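Local structure of short-chain dehydrogenase/reductase SDR (Burkholderia phymatum, 5IG2) at residues Phe10-Lys15 with Ala35-Lys40; Phe89-Leu94 with Leu138-Ala143; Gly104-Glu109 with Thr221-Ala226; Ser24-Ala29 with Ala197-Gly202. The protein binds NAD and probably works as an oxidoreductase that acts on CH-OH groups of its substrates, as other short-chain dehydrogenases/reductases do. One frame throughout, in Å; residues are numbered along the deposited sequence.

Contact 1. Residues Phe10-Lys15 with Ala35-Lys40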
loop_
_atom_site.group_PDB
_atom_site.type_symbol
_atom_site.label_atom_id
_atom_site.label_comp_id
_atom_site.label_asym_id
_atom_site.label_seq_id
_atom_site.Cartn_x
_atom_site.Cartn_y
_atom_site.Cartn_z
ATOM N N PHE B 10 28.512 -37.554 -32.569
ATOM C CA PHE B 10 28.204 -38.543 -31.542
ATOM C C PHE B 10 26.735 -38.435 -31.150
ATOM O O PHE B 10 26.231 -37.338 -30.892
ATOM C CB PHE B 10 29.101 -38.326 -30.322
ATOM C CG PHE B 10 29.056 -39.442 -29.321
ATOM C CD1 PHE B 10 28.094 -39.459 -28.322
ATOM C CD2 PHE B 10 29.988 -40.467 -29.369
ATOM C CE1 PHE B 10 28.056 -40.494 -27.399
ATOM C CE2 PHE B 10 29.961 -41.498 -28.450
ATOM C CZ PHE B 10 28.997 -41.514 -27.464
ATOM N N GLU B 11 26.046 -39.576 -31.119
ATOM C CA GLU B 11 24.621 -39.615 -30.810
ATOM C C GLU B 11 24.410 -39.876 -29.321
ATOM O O GLU B 11 25.041 -40.765 -28.739
ATOM C CB GLU B 11 23.928 -40.691 -31.646
ATOM C CG GLU B 11 23.995 -40.426 -33.143
ATOM C CD GLU B 11 23.754 -41.675 -33.994
ATOM O OE1 GLU B 11 23.173 -42.671 -33.484
ATOM O OE2 GLU B 11 24.152 -41.647 -35.185
ATOM N N PHE B 12 23.528 -39.098 -28.708
ATOM C CA PHE B 12 23.259 -39.211 -27.280
ATOM C C PHE B 12 21.891 -39.796 -26.955
ATOM O O PHE B 12 21.772 -40.576 -26.009
ATOM C CB PHE B 12 23.383 -37.833 -26.613
ATOM C CG PHE B 12 24.736 -37.201 -26.766
ATOM C CD1 PHE B 12 25.778 -37.557 -25.934
ATOM C CD2 PHE B 12 24.959 -36.239 -27.736
ATOM C CE1 PHE B 12 27.024 -36.968 -26.074
ATOM C CE2 PHE B 12 26.200 -35.646 -27.878
ATOM C CZ PHE B 12 27.232 -36.009 -27.043
ATOM N N ASP B 13 20.851 -39.425 -27.697
ATOM C CA ASP B 13 19.496 -39.807 -27.326
ATOM C C ASP B 13 19.356 -41.322 -27.336
ATOM O O ASP B 13 19.693 -41.977 -28.326
ATOM C CB ASP B 13 18.499 -39.171 -28.289
ATOM C CG ASP B 13 17.074 -39.204 -27.765
ATOM O OD1 ASP B 13 16.793 -39.982 -26.828
ATOM O OD2 ASP B 13 16.231 -38.457 -28.299
ATOM N N GLY B 14 18.870 -41.877 -26.224
ATOM C CA GLY B 14 18.732 -43.310 -26.072
ATOM C C GLY B 14 19.988 -44.051 -25.655
ATOM O O GLY B 14 19.918 -45.268 -25.430
ATOM N N LYS B 15 21.133 -43.369 -25.551
ATOM C CA LYS B 15 22.393 -43.972 -25.133
ATOM C C LYS B 15 22.543 -43.930 -23.608
ATOM O O LYS B 15 21.820 -43.221 -22.905
ATOM C CB LYS B 15 23.568 -43.261 -25.794
ATOM C CG LYS B 15 23.455 -43.151 -27.303
ATOM C CD LYS B 15 23.432 -44.504 -27.956
ATOM C CE LYS B 15 23.422 -44.371 -29.462
ATOM N NZ LYS B 15 23.454 -45.725 -30.096
ATOM N N ALA B 35 20.371 -36.183 -19.220
ATOM C CA ALA B 35 18.919 -36.343 -19.180
ATOM C C ALA B 35 18.239 -35.495 -20.245
ATOM O O ALA B 35 17.338 -35.975 -20.941
ATOM C CB ALA B 35 18.376 -35.980 -17.798
ATOM N N SER B 36 18.659 -34.233 -20.396
ATOM C CA SER B 36 18.025 -33.347 -21.371
ATOM C C SER B 36 18.228 -33.816 -22.806
ATOM O O SER B 36 17.463 -33.419 -23.691
ATOM C CB SER B 36 18.553 -31.918 -21.220
ATOM O OG SER B 36 19.899 -31.809 -21.648
ATOM N N LEU B 37 19.244 -34.631 -23.057
ATOM C CA LEU B 37 19.501 -35.166 -24.384
ATOM C C LEU B 37 18.844 -36.517 -24.596
ATOM O O LEU B 37 18.961 -37.083 -25.689
ATOM C CB LEU B 37 21.013 -35.280 -24.624
ATOM C CG LEU B 37 21.757 -33.945 -24.692
ATOM C CD1 LEU B 37 23.253 -34.167 -24.841
ATOM C CD2 LEU B 37 21.215 -33.064 -25.823
ATOM N N GLY B 38 18.166 -37.045 -23.581
ATOM C CA GLY B 38 17.510 -38.328 -23.701
ATOM C C GLY B 38 18.368 -39.516 -23.344
ATOM O O GLY B 38 18.020 -40.644 -23.717
ATOM N N MET B 39 19.471 -39.307 -22.632
ATOM C CA MET B 39 20.319 -40.419 -22.227
ATOM C C MET B 39 19.736 -41.137 -21.014
ATOM O O MET B 39 19.081 -40.531 -20.164
ATOM C CB MET B 39 21.730 -39.936 -21.896
ATOM C CG MET B 39 22.395 -39.094 -22.968
ATOM S SD MET B 39 24.183 -39.057 -22.696
ATOM C CE MET B 39 24.581 -40.716 -23.266
ATOM N N LYS B 40 19.973 -42.448 -20.955
ATOM C CA LYS B 40 19.733 -43.227 -19.746
ATOM C C LYS B 40 20.928 -43.069 -18.819
ATOM O O LYS B 40 22.071 -43.059 -19.272
ATOM C CB LYS B 40 19.516 -44.697 -20.100
ATOM C CG LYS B 40 18.352 -44.911 -21.066
ATOM C CD LYS B 40 18.355 -46.300 -21.667
ATOM C CE LYS B 40 17.222 -46.452 -22.661
ATOM N NZ LYS B 40 17.051 -47.862 -23.091
#

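Contact 2. Residues Phe89-Leu94 with Leu138-Ala143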
loop_
_atom_site.group_PDB
_atom_site.type_symbol
_atom_site.label_atom_id
_atom_site.label_comp_id
_atom_site.label_asym_id
_atom_site.label_seq_id
_atom_site.Cartn_x
_atom_site.Cartn_y
_atom_site.Cartn_z
ATOM N N PHE B 89 20.443 -51.342 -18.208
ATOM C CA PHE B 89 20.276 -50.787 -19.540
ATOM C C PHE B 89 20.993 -51.547 -20.649
ATOM O O PHE B 89 20.863 -51.156 -21.814
ATOM C CB PHE B 89 20.741 -49.323 -19.563
ATOM C CG PHE B 89 20.003 -48.438 -18.607
ATOM C CD1 PHE B 89 18.625 -48.302 -18.690
ATOM C CD2 PHE B 89 20.689 -47.729 -17.629
ATOM C CE1 PHE B 89 17.941 -47.474 -17.813
ATOM C CE2 PHE B 89 20.005 -46.901 -16.742
ATOM C CZ PHE B 89 18.632 -46.771 -16.839
ATOM N N GLY B 90 21.756 -52.597 -20.331
ATOM C CA GLY B 90 22.348 -53.463 -21.338
ATOM C C GLY B 90 23.597 -52.949 -22.034
ATOM O O GLY B 90 24.295 -53.745 -22.678
ATOM N N LYS B 91 23.902 -51.656 -21.932
ATOM C CA LYS B 91 24.977 -51.025 -22.683
ATOM C C LYS B 91 25.579 -49.924 -21.824
ATOM O O LYS B 91 24.937 -49.419 -20.900
ATOM C CB LYS B 91 24.481 -50.398 -23.997
ATOM C CG LYS B 91 23.641 -51.284 -24.909
ATOM C CD LYS B 91 24.512 -52.121 -25.830
ATOM C CE LYS B 91 23.678 -52.823 -26.903
ATOM N NZ LYS B 91 23.004 -51.856 -27.827
ATOM N N VAL B 92 26.815 -49.545 -22.148
ATOM C CA VAL B 92 27.430 -48.320 -21.643
ATOM C C VAL B 92 28.056 -47.595 -22.830
ATOM O O VAL B 92 28.909 -48.160 -23.522
ATOM C CB VAL B 92 28.493 -48.596 -20.565
ATOM C CG1 VAL B 92 29.094 -47.281 -20.086
ATOM C CG2 VAL B 92 27.898 -49.375 -19.404
ATOM N N HIS B 93 27.635 -46.355 -23.073
ATOM C CA HIS B 93 28.151 -45.597 -24.206
ATOM C C HIS B 93 29.013 -44.419 -23.815
ATOM O O HIS B 93 29.917 -44.049 -24.569
ATOM C CB HIS B 93 27.002 -45.085 -25.074
ATOM C CG HIS B 93 26.160 -46.175 -25.639
ATOM N ND1 HIS B 93 24.920 -46.488 -25.137
ATOM C CD2 HIS B 93 26.391 -47.048 -26.647
ATOM C CE1 HIS B 93 24.411 -47.491 -25.827
ATOM N NE2 HIS B 93 25.285 -47.852 -26.748
ATOM N N LEU B 94 28.742 -43.821 -22.665
ATOM C CA LEU B 94 29.466 -42.650 -22.198
ATOM C C LEU B 94 29.871 -42.880 -20.750
ATOM O O LEU B 94 29.026 -43.225 -19.919
ATOM C CB LEU B 94 28.579 -41.409 -22.334
ATOM C CG LEU B 94 29.193 -40.023 -22.253
ATOM C CD1 LEU B 94 30.443 -39.932 -23.113
ATOM C CD2 LEU B 94 28.147 -39.005 -22.691
ATOM N N LEU B 138 34.559 -51.584 -25.963
ATOM C CA LEU B 138 35.182 -52.147 -27.158
ATOM C C LEU B 138 34.400 -53.354 -27.675
ATOM O O LEU B 138 34.277 -53.549 -28.890
ATOM C CB LEU B 138 36.632 -52.527 -26.859
ATOM C CG LEU B 138 37.564 -51.342 -26.594
ATOM C CD1 LEU B 138 38.869 -51.796 -25.970
ATOM C CD2 LEU B 138 37.823 -50.594 -27.888
ATOM N N GLY B 139 33.858 -54.172 -26.773
ATOM C CA GLY B 139 33.127 -55.354 -27.197
ATOM C C GLY B 139 31.765 -55.079 -27.801
ATOM O O GLY B 139 31.198 -55.977 -28.436
ATOM N N GLN B 140 31.231 -53.869 -27.632
ATOM C CA GLN B 140 29.891 -53.565 -28.124
ATOM C C GLN B 140 29.840 -53.279 -29.624
ATOM O O GLN B 140 28.758 -53.375 -30.213
ATOM C CB GLN B 140 29.307 -52.377 -27.347
ATOM C CG GLN B 140 28.916 -52.720 -25.916
ATOM C CD GLN B 140 28.516 -51.507 -25.087
ATOM O OE1 GLN B 140 27.982 -51.647 -23.990
ATOM N NE2 GLN B 140 28.798 -50.312 -25.596
ATOM N N ASN B 141 30.970 -52.945 -30.255
ATOM C CA ASN B 141 30.998 -52.533 -31.664
ATOM C C ASN B 141 30.089 -51.332 -31.913
ATOM O O ASN B 141 29.406 -51.243 -32.935
ATOM C CB ASN B 141 30.630 -53.687 -32.595
ATOM C CG ASN B 141 31.629 -54.802 -32.540
ATOM O OD1 ASN B 141 32.795 -54.583 -32.226
ATOM N ND2 ASN B 141 31.183 -56.013 -32.843
ATOM N N GLU B 142 30.077 -50.402 -30.968
ATOM C CA GLU B 142 29.271 -49.200 -31.071
ATOM C C GLU B 142 30.133 -48.003 -30.718
ATOM O O GLU B 142 31.150 -48.129 -30.032
ATOM C CB GLU B 142 28.060 -49.236 -30.136
ATOM C CG GLU B 142 26.995 -50.220 -30.524
ATOM C CD GLU B 142 25.812 -50.171 -29.583
ATOM O OE1 GLU B 142 25.441 -51.241 -29.053
ATOM O OE2 GLU B 142 25.260 -49.067 -29.369
ATOM N N ALA B 143 29.708 -46.836 -31.197
ATOM C CA ALA B 143 30.327 -45.590 -30.770
ATOM C C ALA B 143 30.239 -45.467 -29.255
ATOM O O ALA B 143 29.175 -45.675 -28.660
ATOM C CB ALA B 143 29.646 -44.398 -31.441
HETATM O O HOH W 1 26.951 -54.026 -23.390
#

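Contact 3. Residues Gly104-Glu109 with Thr221-Ala226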
loop_
_atom_site.group_PDB
_atom_site.type_symbol
_atom_site.label_atom_id
_atom_site.label_comp_id
_atom_site.label_asym_id
_atom_site.label_seq_id
_atom_site.Cartn_x
_atom_site.Cartn_y
_atom_site.Cartn_z
ATOM N N GLY B 104 45.519 -29.727 0.459
ATOM C CA GLY B 104 46.510 -28.705 0.183
ATOM C C GLY B 104 47.477 -28.524 1.338
ATOM O O GLY B 104 47.396 -29.214 2.358
ATOM N N GLY B 105 48.378 -27.569 1.166
ATOM C CA GLY B 105 49.423 -27.304 2.130
ATOM C C GLY B 105 50.792 -27.628 1.561
ATOM O O GLY B 105 50.931 -28.298 0.535
ATOM N N PHE B 106 51.819 -27.094 2.228
ATOM C CA PHE B 106 53.202 -27.412 1.873
ATOM C C PHE B 106 53.347 -28.912 1.672
ATOM O O PHE B 106 52.890 -29.703 2.501
ATOM C CB PHE B 106 54.166 -26.954 2.972
ATOM C CG PHE B 106 54.329 -25.470 3.077
ATOM C CD1 PHE B 106 54.022 -24.639 2.008
ATOM C CD2 PHE B 106 54.813 -24.905 4.251
ATOM C CE1 PHE B 106 54.184 -23.262 2.113
ATOM C CE2 PHE B 106 54.981 -23.528 4.367
ATOM C CZ PHE B 106 54.667 -22.705 3.295
ATOM N N LEU B 107 54.000 -29.300 0.575
ATOM C CA LEU B 107 53.931 -30.694 0.136
ATOM C C LEU B 107 54.387 -31.664 1.221
ATOM O O LEU B 107 53.746 -32.700 1.440
ATOM C CB LEU B 107 54.756 -30.882 -1.129
ATOM C CG LEU B 107 54.498 -32.216 -1.833
ATOM C CD1 LEU B 107 53.025 -32.322 -2.255
ATOM C CD2 LEU B 107 55.445 -32.350 -3.023
ATOM N N TRP B 108 55.477 -31.341 1.923
ATOM C CA TRP B 108 56.033 -32.251 2.928
ATOM C C TRP B 108 55.209 -32.309 4.212
ATOM O O TRP B 108 55.408 -33.225 5.014
ATOM C CB TRP B 108 57.472 -31.855 3.279
ATOM C CG TRP B 108 57.574 -30.446 3.790
ATOM C CD1 TRP B 108 57.472 -30.024 5.091
ATOM C CD2 TRP B 108 57.771 -29.268 2.999
ATOM N NE1 TRP B 108 57.595 -28.651 5.154
ATOM C CE2 TRP B 108 57.774 -28.164 3.884
ATOM C CE3 TRP B 108 57.941 -29.039 1.626
ATOM C CZ2 TRP B 108 57.949 -26.849 3.442
ATOM C CZ3 TRP B 108 58.109 -27.734 1.184
ATOM C CH2 TRP B 108 58.118 -26.654 2.091
ATOM N N GLU B 109 54.299 -31.357 4.438
ATOM C CA GLU B 109 53.478 -31.405 5.643
ATOM C C GLU B 109 52.294 -32.358 5.533
ATOM O O GLU B 109 51.697 -32.688 6.560
ATOM C CB GLU B 109 52.963 -30.007 5.984
ATOM C CG GLU B 109 54.069 -29.054 6.365
ATOM C CD GLU B 109 53.547 -27.674 6.713
ATOM O OE1 GLU B 109 52.420 -27.349 6.308
ATOM O OE2 GLU B 109 54.274 -26.918 7.385
ATOM N N THR B 221 48.052 -27.806 9.643
ATOM C CA THR B 221 49.118 -26.820 9.787
ATOM C C THR B 221 48.671 -25.458 9.268
ATOM O O THR B 221 47.644 -25.324 8.603
ATOM C CB THR B 221 50.373 -27.256 9.031
ATOM O OG1 THR B 221 50.092 -27.270 7.629
ATOM C CG2 THR B 221 50.824 -28.652 9.474
ATOM N N ARG B 222 49.483 -24.438 9.558
ATOM C CA ARG B 222 49.241 -23.103 9.014
ATOM C C ARG B 222 49.086 -23.132 7.491
ATOM O O ARG B 222 48.117 -22.594 6.943
ATOM C CB ARG B 222 50.378 -22.163 9.422
ATOM C CG ARG B 222 50.131 -20.715 9.051
ATOM C CD ARG B 222 51.438 -19.942 8.942
ATOM N NE ARG B 222 52.305 -20.565 7.945
ATOM C CZ ARG B 222 52.115 -20.489 6.626
ATOM N NH1 ARG B 222 52.958 -21.098 5.800
ATOM N NH2 ARG B 222 51.086 -19.811 6.127
ATOM N N SER B 223 50.033 -23.759 6.783
ATOM C CA SER B 223 49.959 -23.752 5.323
ATOM C C SER B 223 48.769 -24.566 4.815
ATOM O O SER B 223 48.226 -24.274 3.741
ATOM C CB SER B 223 51.275 -24.263 4.719
ATOM O OG SER B 223 51.322 -25.685 4.631
ATOM N N GLN B 224 48.347 -25.583 5.562
ATOM C CA GLN B 224 47.170 -26.338 5.145
ATOM C C GLN B 224 45.909 -25.504 5.316
ATOM O O GLN B 224 45.051 -25.480 4.431
ATOM C CB GLN B 224 47.087 -27.649 5.927
ATOM C CG GLN B 224 48.230 -28.585 5.552
ATOM C CD GLN B 224 48.430 -29.738 6.516
ATOM O OE1 GLN B 224 47.813 -29.790 7.583
ATOM N NE2 GLN B 224 49.313 -30.677 6.139
ATOM N N LEU B 225 45.791 -24.800 6.442
ATOM C CA LEU B 225 44.661 -23.898 6.642
ATOM C C LEU B 225 44.598 -22.841 5.547
ATOM O O LEU B 225 43.516 -22.544 5.019
ATOM C CB LEU B 225 44.763 -23.232 8.016
ATOM C CG LEU B 225 44.596 -24.165 9.212
ATOM C CD1 LEU B 225 45.043 -23.462 10.479
ATOM C CD2 LEU B 225 43.160 -24.636 9.323
ATOM N N ALA B 226 45.749 -22.251 5.207
ATOM C CA ALA B 226 45.771 -21.197 4.199
ATOM C C ALA B 226 45.369 -21.739 2.833
ATOM O O ALA B 226 44.600 -21.099 2.104
ATOM C CB ALA B 226 47.161 -20.565 4.146
HETATM O O HOH W 2 50.409 -30.082 3.518
HETATM O O HOH W 3 52.567 -24.817 7.770
#

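Contact 4. Residues Ser24-Ala29 with Ala197-Gly202. With NAD (nicotinamide-adenine-dinucleotide), chain F.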
loop_
_atom_site.group_PDB
_atom_site.type_symbol
_atom_site.label_atom_id
_atom_site.label_comp_id
_atom_site.label_asym_id
_atom_site.label_seq_id
_atom_site.Cartn_x
_atom_site.Cartn_y
_atom_site.Cartn_z
ATOM N N SER B 24 26.975 -34.157 -6.982
ATOM C CA SER B 24 27.306 -32.755 -6.764
ATOM C C SER B 24 28.049 -32.237 -7.988
ATOM O O SER B 24 28.461 -33.009 -8.854
ATOM C CB SER B 24 28.141 -32.605 -5.485
ATOM O OG SER B 24 28.540 -31.269 -5.241
ATOM N N GLY B 25 28.178 -30.911 -8.062
ATOM C CA GLY B 25 29.113 -30.270 -8.990
ATOM C C GLY B 25 29.006 -30.717 -10.439
ATOM O O GLY B 25 27.912 -30.809 -11.008
ATOM N N PHE B 26 30.166 -30.982 -11.061
ATOM C CA PHE B 26 30.192 -31.350 -12.479
ATOM C C PHE B 26 29.375 -32.605 -12.745
ATOM O O PHE B 26 28.645 -32.677 -13.740
ATOM C CB PHE B 26 31.621 -31.598 -12.977
ATOM C CG PHE B 26 32.549 -30.410 -12.868
ATOM C CD1 PHE B 26 32.065 -29.116 -12.764
ATOM C CD2 PHE B 26 33.925 -30.607 -12.885
ATOM C CE1 PHE B 26 32.940 -28.040 -12.667
ATOM C CE2 PHE B 26 34.800 -29.542 -12.787
ATOM C CZ PHE B 26 34.308 -28.253 -12.684
ATOM N N GLY B 27 29.522 -33.624 -11.901
ATOM C CA GLY B 27 28.842 -34.880 -12.172
ATOM C C GLY B 27 27.339 -34.708 -12.245
ATOM O O GLY B 27 26.681 -35.208 -13.168
ATOM N N ARG B 28 26.780 -33.974 -11.280
ATOM C CA ARG B 28 25.353 -33.678 -11.296
ATOM C C ARG B 28 24.960 -32.929 -12.565
ATOM O O ARG B 28 23.912 -33.206 -13.158
ATOM C CB ARG B 28 25.005 -32.870 -10.055
ATOM C CG ARG B 28 23.560 -32.471 -9.925
ATOM C CD ARG B 28 23.383 -31.751 -8.589
ATOM N NE ARG B 28 22.017 -31.295 -8.348
ATOM C CZ ARG B 28 21.546 -30.112 -8.733
ATOM N NH1 ARG B 28 22.327 -29.263 -9.384
ATOM N NH2 ARG B 28 20.295 -29.781 -8.470
ATOM N N ALA B 29 25.798 -31.978 -13.001
ATOM C CA ALA B 29 25.507 -31.212 -14.210
ATOM C C ALA B 29 25.599 -32.083 -15.464
ATOM O O ALA B 29 24.802 -31.919 -16.399
ATOM C CB ALA B 29 26.458 -30.017 -14.305
ATOM N N ALA B 197 39.127 -24.683 -14.863
ATOM C CA ALA B 197 39.581 -23.851 -13.760
ATOM C C ALA B 197 38.483 -23.817 -12.697
ATOM O O ALA B 197 37.518 -24.585 -12.749
ATOM C CB ALA B 197 39.957 -22.456 -14.255
ATOM N N PHE B 198 38.603 -22.921 -11.724
ATOM C CA PHE B 198 37.714 -22.971 -10.564
ATOM C C PHE B 198 36.256 -22.741 -10.961
ATOM O O PHE B 198 35.940 -21.804 -11.698
ATOM C CB PHE B 198 38.141 -21.932 -9.530
ATOM C CG PHE B 198 39.567 -22.062 -9.101
ATOM C CD1 PHE B 198 39.965 -23.116 -8.298
ATOM C CD2 PHE B 198 40.510 -21.125 -9.496
ATOM C CE1 PHE B 198 41.277 -23.231 -7.899
ATOM C CE2 PHE B 198 41.811 -21.235 -9.100
ATOM C CZ PHE B 198 42.202 -22.290 -8.300
ATOM N N VAL B 199 35.374 -23.602 -10.455
ATOM C CA VAL B 199 33.929 -23.552 -10.686
ATOM C C VAL B 199 33.238 -23.791 -9.348
ATOM O O VAL B 199 33.686 -24.675 -8.596
ATOM C CB VAL B 199 33.494 -24.616 -11.709
ATOM C CG1 VAL B 199 31.980 -24.638 -11.851
ATOM C CG2 VAL B 199 34.158 -24.376 -13.047
ATOM N N PRO B 200 32.143 -23.048 -8.991
ATOM C CA PRO B 200 31.456 -23.324 -7.719
ATOM C C PRO B 200 30.907 -24.741 -7.631
ATOM O O PRO B 200 29.925 -25.080 -8.299
ATOM C CB PRO B 200 30.321 -22.286 -7.693
ATOM C CG PRO B 200 30.791 -21.184 -8.567
ATOM C CD PRO B 200 31.576 -21.862 -9.664
ATOM N N THR B 201 31.550 -25.580 -6.819
ATOM C CA THR B 201 31.094 -26.940 -6.522
ATOM C C THR B 201 31.402 -27.221 -5.053
ATOM O O THR B 201 31.740 -26.314 -4.286
ATOM C CB THR B 201 31.784 -27.993 -7.406
ATOM O OG1 THR B 201 33.173 -28.044 -7.066
ATOM C CG2 THR B 201 31.631 -27.682 -8.890
ATOM N N GLY B 202 31.328 -28.496 -4.667
ATOM C CA GLY B 202 31.716 -28.930 -3.342
ATOM C C GLY B 202 33.167 -29.341 -3.200
ATOM O O GLY B 202 33.542 -29.853 -2.141
HETATM P PA NAD F . 32.127 -31.899 -5.923
HETATM O O1A NAD F . 32.582 -32.057 -4.526
HETATM O O2A NAD F . 30.927 -30.952 -6.077
HETATM O O5B NAD F . 31.782 -33.279 -6.640
HETATM C C5B NAD F . 32.683 -34.399 -6.559
HETATM C C4B NAD F . 31.875 -35.579 -6.094
HETATM O O4B NAD F . 32.727 -36.744 -6.028
HETATM C C3B NAD F . 31.219 -35.431 -4.709
HETATM O O3B NAD F . 29.813 -35.640 -4.774
HETATM C C2B NAD F . 31.896 -36.526 -3.869
HETATM O O2B NAD F . 31.008 -37.118 -2.927
HETATM C C1B NAD F . 32.281 -37.531 -4.945
HETATM N N9A NAD F . 33.342 -38.451 -4.557
HETATM C C8A NAD F . 34.467 -38.168 -3.828
HETATM N N7A NAD F . 35.188 -39.221 -3.528
HETATM C C5A NAD F . 34.492 -40.271 -4.105
HETATM C C6A NAD F . 34.725 -41.658 -4.139
HETATM N N6A NAD F . 35.719 -42.259 -3.479
HETATM N N1A NAD F . 33.860 -42.424 -4.839
HETATM C C2A NAD F . 32.822 -41.833 -5.444
HETATM N N3A NAD F . 32.483 -40.539 -5.459
HETATM C C4A NAD F . 33.362 -39.808 -4.761
HETATM O O3 NAD F . 33.324 -31.355 -6.816
HETATM P PN NAD F . 33.483 -31.170 -8.395
HETATM O O1N NAD F . 32.170 -31.351 -9.065
HETATM O O2N NAD F . 34.228 -29.907 -8.599
HETATM O O5D NAD F . 34.447 -32.399 -8.702
HETATM C C5D NAD F . 34.360 -33.133 -9.943
HETATM C C4D NAD F . 35.743 -33.206 -10.542
HETATM O O4D NAD F . 36.137 -31.912 -11.059
HETATM C C3D NAD F . 36.858 -33.642 -9.583
HETATM O O3D NAD F . 37.700 -34.588 -10.232
HETATM C C2D NAD F . 37.629 -32.343 -9.343
HETATM O O2D NAD F . 38.984 -32.614 -9.008
HETATM C C1D NAD F . 37.478 -31.705 -10.716
HETATM N N1N NAD F . 37.778 -30.196 -10.817
HETATM C C2N NAD F . 37.042 -29.338 -10.088
HETATM C C3N NAD F . 37.261 -27.976 -10.191
HETATM C C7N NAD F . 36.388 -26.952 -9.536
HETATM O O7N NAD F . 36.816 -25.796 -9.387
HETATM N N7N NAD F . 35.230 -27.349 -9.034
HETATM C C4N NAD F . 38.243 -27.525 -11.065
HETATM C C5N NAD F . 38.972 -28.431 -11.816
HETATM C C6N NAD F . 38.729 -29.774 -11.674
#

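Contact 1. Residues Phe10-Lys15 with Ala35-Lys40
Phe12 and Met39 meet where the turn leading into strand 16-20 passes the end of helix 25-36, in the first beta-alpha unit of the Rossmann fold. Met39 can be followed outward. Its CB rests on the carbonyl oxygen of Lys15, and its CG lies 3.4 Å from Phe12 O. The sulfur SD then comes obliquely to the Phe12 ring, 3.9 Å from CD1, a Met-aromatic contact. A bend at the last torsion (chi3 75°) turns CE back to Lys15, where it packs 3.7 Å from CB. Over one face of the Phe12 ring lies Leu37 CD1 in a CH-pi contact, while CD1 of Phe10 takes the opposite face. Two backbone bonds tie the segments: Gly14 N gives to Gly38 O at 2.9 Å, well above the carbonyl plane, and Lys40 N gives to Lys15 O at 2.8 Å. Gly38, with positive phi, closes the helix in a Schellman motif. Phe250 of helix 242-254 adds a further ring beside Phe12. The chemistry is thus divided: main-chain bonds set how turn and helix end meet, and the aromatic, aliphatic and sulfur groups fill the side toward helix 242-254.

Contact 2. Residues Phe89-Leu94 with Leu138-Ala143
Gln140, where helix 112-140 runs out, grips the main chain of Val92 with both ends of its amide, just before strand 94-97 of the Rossmann fold. Val92 N gives to Gln140 OE1 at 3.0 Å, in the Gln140 carbonyl plane, on a lone pair. Gln140 NE2 returns a bond to Val92 O, also 3.0 Å, from above the Val92 carbonyl plane. The extended Gln140 chain carries its amide straight to this backbone, and inside Val92 packs against Phe133 and Met137 of the same helix. His93, likewise buried, has both ring nitrogens engaged, ND1 accepting from Val16 N. Toward solvent the contact is looser: Gly90 is exposed, Lys91 partly so, and a water bridges Gly90 O and Gln140 OE1. Lys91, bent at chi2 (-86°), crosses Glu142 at about a right angle. Glu142 joins the two sides: its OE1 receives Lys91 NZ at 2.8 Å on the syn lone pair in a salt bridge, while His93 NE2 bonds to OE2 at 2.9 Å, from 50° above the carboxylate plane.

Contact 3. Residues Gly104-Glu109 with Thr221-Ala226
Phe106 turns one ring face to Ser223, whose CB stands over the ring centre, 3.6 Å from the centroid, in a CH-pi contact. Arg222 NH1 comes obliquely to the same ring, 3.4 Å from CZ. With chi1 at 85°, the Ser223 hydroxyl points at the loop, where OG accepts from Phe106 N at 2.8 Å and gives to Glu109 OE1 at 2.6 Å. That carboxylate oxygen also receives Thr221 OG1 at 2.7 Å, the two hydroxyls arriving from opposite faces of its plane. Thr221 OG1 in turn accepts from Gln224 N, and Gln224 OE1 from Thr221 N, a capping box that starts helix 222-236. One water joins Glu109 OE2 to Ser223 N, so both carboxylate oxygens serve this helix start. Gly105 CA lies 3.8 Å from Gln224 CG. The contact fastens the loop between strand 94-97 and helix 112-140 to the start of helix 222-236, while Leu107 packs on Leu174 (helix 162-185) and Trp108 on Leu138 (helix 112-140) of the second subunit.

Contact 4. Residues Ser24-Ala29 with Ala197-Gly202
The glycine-rich turn of the Rossmann fold, running into helix 25-36, meets the loop after strand 189-194 around the pyrophosphate and nicotinamide of NAD. Directly between the segments the touch is apolar: Val199 CB lies in the plane of the Phe26 ring, at its edge, 3.6 Å from CE1, and Thr201 CG2 is 3.6 Å from Gly25 CA. Over the Phe26 ring centre sits a phosphate oxygen, NAD O2N. Gly25 brings its CA to 3.2 Å from NAD O1N, bare backbone against phosphate. The polar work is shared between the segments. Phe26 N bonds to O1N at 2.9 Å, and Thr201 OG1 gives to O2N at 2.6 Å, its first torsion (67°) aiming the hydroxyl at the phosphate. NAD O2A is gripped from both segments, by Ser24 OG at 2.5 Å and by Gly202 N at 2.9 Å. The main chain of Val199 pairs with the carboxamide: N gives to O7N at 2.8 Å, and O accepts from N7N. Neutral main-chain and hydroxyl donors thus meet both phosphates, with Arg208 also bonded to NAD, while the two-way pairing at Val199 fixes the rotation of the carboxamide and so probably which face the nicotinamide turns to substrate.

From the N terminus, contact 1 closes the first loop, bringing the turn before strand 16-20 against the end of helix 25-36. Contact 2 follows in series, joining the approach to strand 94-97 with the end of helix 112-140. The two touch, Lys15 packing on His93, and both lie where strands 16-20, 40-45 and 94-97 begin. Contact 4 opens at the start of helix 25-36, so it crosses contact 1, and its loop encloses contact 2 before closing after strand 189-194. Contact 3 crosses contact 2 and contact 4, tying the loop after strand 94-97 to helix 222-236. Its centre lies about 43 Å from that of contact 1, with contact 4 nearer the middle.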